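Local coordinates for nucleosome assembly protein (Plasmodium falciparum, PDB 5X7V) that probably acts as a histone chaperone of the nucleosome assembly protein family, binding histones in the parasite nucleus, at residues A[38-42]-A[77-81]. Sequence-based numbering, arbitrary orientation.
Sequences FEKRD and VKLDL
Lys-78 reaches from the strand to Asp-42 on the helix, and its side chain can be followed atom by atom. CB leads to CG, set anti to the backbone N, and after a bend at chi2 CG and CD pass the Asp-42 carboxylate at van der Waals range. Lys-78 CE comes closer, 3.4 Å from Asp-42 OD2. A last bend, at chi4, turns NZ toward two carboxylates that lie on the same side of it: Lys-78 NZ is 2.9 Å from OD1 of Asp-80, a hydrogen-bonded salt bridge within the strand, and 3.3 Å from OD2 of Asp-42, a salt bridge across the contact whose hydrogen bond is weak. The bond to Asp-80 meets OD1 from above the carboxylate plane, 50° out of it. Glu-39 OE1 remains 4.2 Å from Lys-78 NZ, beyond a salt bridge, so one ammonium faces three acids.

The Asp-42 and Asp-80 side chains approach from opposite directions, their carboxylate planes 75° apart, with OD2 of Asp-42 3.1 Å from OD2 of Asp-80. Both are acceptors and are not hydrogen-bonded to each other; the lysine bonded to both probably eases their like charges.

The axes of segments 38-42 and 77-81 run nearly antiparallel (160°) and 10.1 Å apart, a spacing bridged by polar side chains. The contact thus ties the C-terminal part of the long helix 2-45, the dimerisation helix of NAP proteins, to strand 76-82 at the margin of the antiparallel sheet. Strand 91-97 pairs with the strand's other edge, Trp-181 touches Leu-79, Asp-80 and Leu-81, and Arg-41 hydrogen-bonds Gln-9 of the second subunit.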
loop_
_atom_site.group_PDB
_atom_site.type_symbol
_atom_site.label_atom_id
_atom_site.label_comp_id
_atom_site.label_asym_id
_atom_site.label_seq_id
_atom_site.Cartn_x
_atom_site.Cartn_y
_atom_site.Cartn_z
ATOM N N PHE A 38 6.509 -19.476 -7.478
ATOM C CA PHE A 38 5.479 -19.721 -6.492
ATOM C C PHE A 38 5.098 -21.187 -6.449
ATOM O O PHE A 38 4.744 -21.709 -5.398
ATOM C CB PHE A 38 4.254 -18.865 -6.780
ATOM C CG PHE A 38 4.464 -17.412 -6.483
ATOM C CD1 PHE A 38 5.271 -17.025 -5.419
ATOM C CD2 PHE A 38 3.873 -16.430 -7.271
ATOM C CE1 PHE A 38 5.486 -15.693 -5.141
ATOM C CE2 PHE A 38 4.089 -15.103 -7.010
ATOM C CZ PHE A 38 4.903 -14.726 -5.941
ATOM N N GLU A 39 5.173 -21.871 -7.578
ATOM C CA GLU A 39 4.749 -23.260 -7.579
ATOM C C GLU A 39 5.854 -24.150 -7.052
ATOM O O GLU A 39 5.585 -25.150 -6.402
ATOM C CB GLU A 39 4.315 -23.702 -8.969
ATOM C CG GLU A 39 2.988 -23.075 -9.427
ATOM C CD GLU A 39 1.876 -23.135 -8.370
ATOM O OE1 GLU A 39 1.573 -24.252 -7.878
ATOM O OE2 GLU A 39 1.288 -22.066 -8.056
ATOM N N LYS A 40 7.098 -23.779 -7.323
ATOM C CA LYS A 40 8.238 -24.547 -6.839
ATOM C C LYS A 40 8.407 -24.301 -5.328
ATOM O O LYS A 40 8.995 -25.108 -4.611
ATOM C CB LYS A 40 9.503 -24.190 -7.635
ATOM C CG LYS A 40 10.761 -24.943 -7.214
ATOM C CD LYS A 40 10.708 -26.435 -7.569
ATOM C CE LYS A 40 11.931 -27.203 -7.019
ATOM N NZ LYS A 40 12.017 -28.626 -7.511
ATOM N N ARG A 41 7.857 -23.194 -4.851
ATOM C CA ARG A 41 7.837 -22.888 -3.427
ATOM C C ARG A 41 6.784 -23.723 -2.685
ATOM O O ARG A 41 7.017 -24.187 -1.571
ATOM C CB ARG A 41 7.563 -21.398 -3.225
ATOM C CG ARG A 41 7.543 -20.945 -1.791
ATOM C CD ARG A 41 7.305 -19.459 -1.704
ATOM N NE ARG A 41 5.918 -19.129 -1.946
ATOM C CZ ARG A 41 5.438 -17.906 -1.790
ATOM N NH1 ARG A 41 6.262 -16.941 -1.403
ATOM N NH2 ARG A 41 4.152 -17.643 -2.017
ATOM N N ASP A 42 5.623 -23.905 -3.309
ATOM C CA ASP A 42 4.586 -24.770 -2.759
ATOM C C ASP A 42 5.096 -26.196 -2.536
ATOM O O ASP A 42 4.639 -26.900 -1.638
ATOM C CB ASP A 42 3.359 -24.824 -3.680
ATOM C CG ASP A 42 2.351 -23.709 -3.409
ATOM O OD1 ASP A 42 2.412 -23.073 -2.324
ATOM O OD2 ASP A 42 1.454 -23.506 -4.274
ATOM N N VAL A 77 -2.335 -28.127 3.420
ATOM C CA VAL A 77 -1.220 -28.552 2.597
ATOM C C VAL A 77 -0.875 -27.454 1.584
ATOM O O VAL A 77 0.246 -27.416 1.079
ATOM C CB VAL A 77 -1.515 -29.891 1.834
ATOM C CG1 VAL A 77 -1.849 -31.008 2.772
ATOM C CG2 VAL A 77 -2.630 -29.725 0.848
ATOM N N LYS A 78 -1.822 -26.560 1.297
ATOM C CA LYS A 78 -1.653 -25.594 0.204
ATOM C C LYS A 78 -2.480 -24.327 0.365
ATOM O O LYS A 78 -3.696 -24.382 0.606
ATOM C CB LYS A 78 -2.020 -26.245 -1.132
ATOM C CG LYS A 78 -1.308 -25.681 -2.340
ATOM C CD LYS A 78 -0.971 -26.790 -3.327
ATOM C CE LYS A 78 -0.480 -26.233 -4.631
ATOM N NZ LYS A 78 -1.357 -25.143 -5.032
ATOM N N LEU A 79 -1.818 -23.187 0.197
ATOM C CA LEU A 79 -2.481 -21.892 0.247
ATOM C C LEU A 79 -2.079 -21.128 -0.994
ATOM O O LEU A 79 -0.891 -21.055 -1.305
ATOM C CB LEU A 79 -2.083 -21.129 1.512
ATOM C CG LEU A 79 -2.881 -19.945 2.058
ATOM C CD1 LEU A 79 -2.346 -19.641 3.441
ATOM C CD2 LEU A 79 -2.761 -18.728 1.168
ATOM N N ASP A 80 -3.035 -20.567 -1.721
ATOM C CA ASP A 80 -2.645 -19.819 -2.912
ATOM C C ASP A 80 -3.377 -18.539 -3.117
ATOM O O ASP A 80 -4.587 -18.459 -2.992
ATOM C CB ASP A 80 -2.781 -20.671 -4.161
ATOM C CG ASP A 80 -1.623 -21.623 -4.305
ATOM O OD1 ASP A 80 -1.648 -22.653 -3.595
ATOM O OD2 ASP A 80 -0.661 -21.322 -5.060
ATOM N N LEU A 81 -2.595 -17.524 -3.436
ATOM C CA LEU A 81 -3.115 -16.238 -3.800
ATOM C C LEU A 81 -3.112 -16.190 -5.309
ATOM O O LEU A 81 -2.101 -16.501 -5.935
ATOM C CB LEU A 81 -2.265 -15.131 -3.195
ATOM C CG LEU A 81 -2.702 -13.710 -3.476
ATOM C CD1 LEU A 81 -4.079 -13.499 -2.911
ATOM C CD2 LEU A 81 -1.723 -12.813 -2.809
#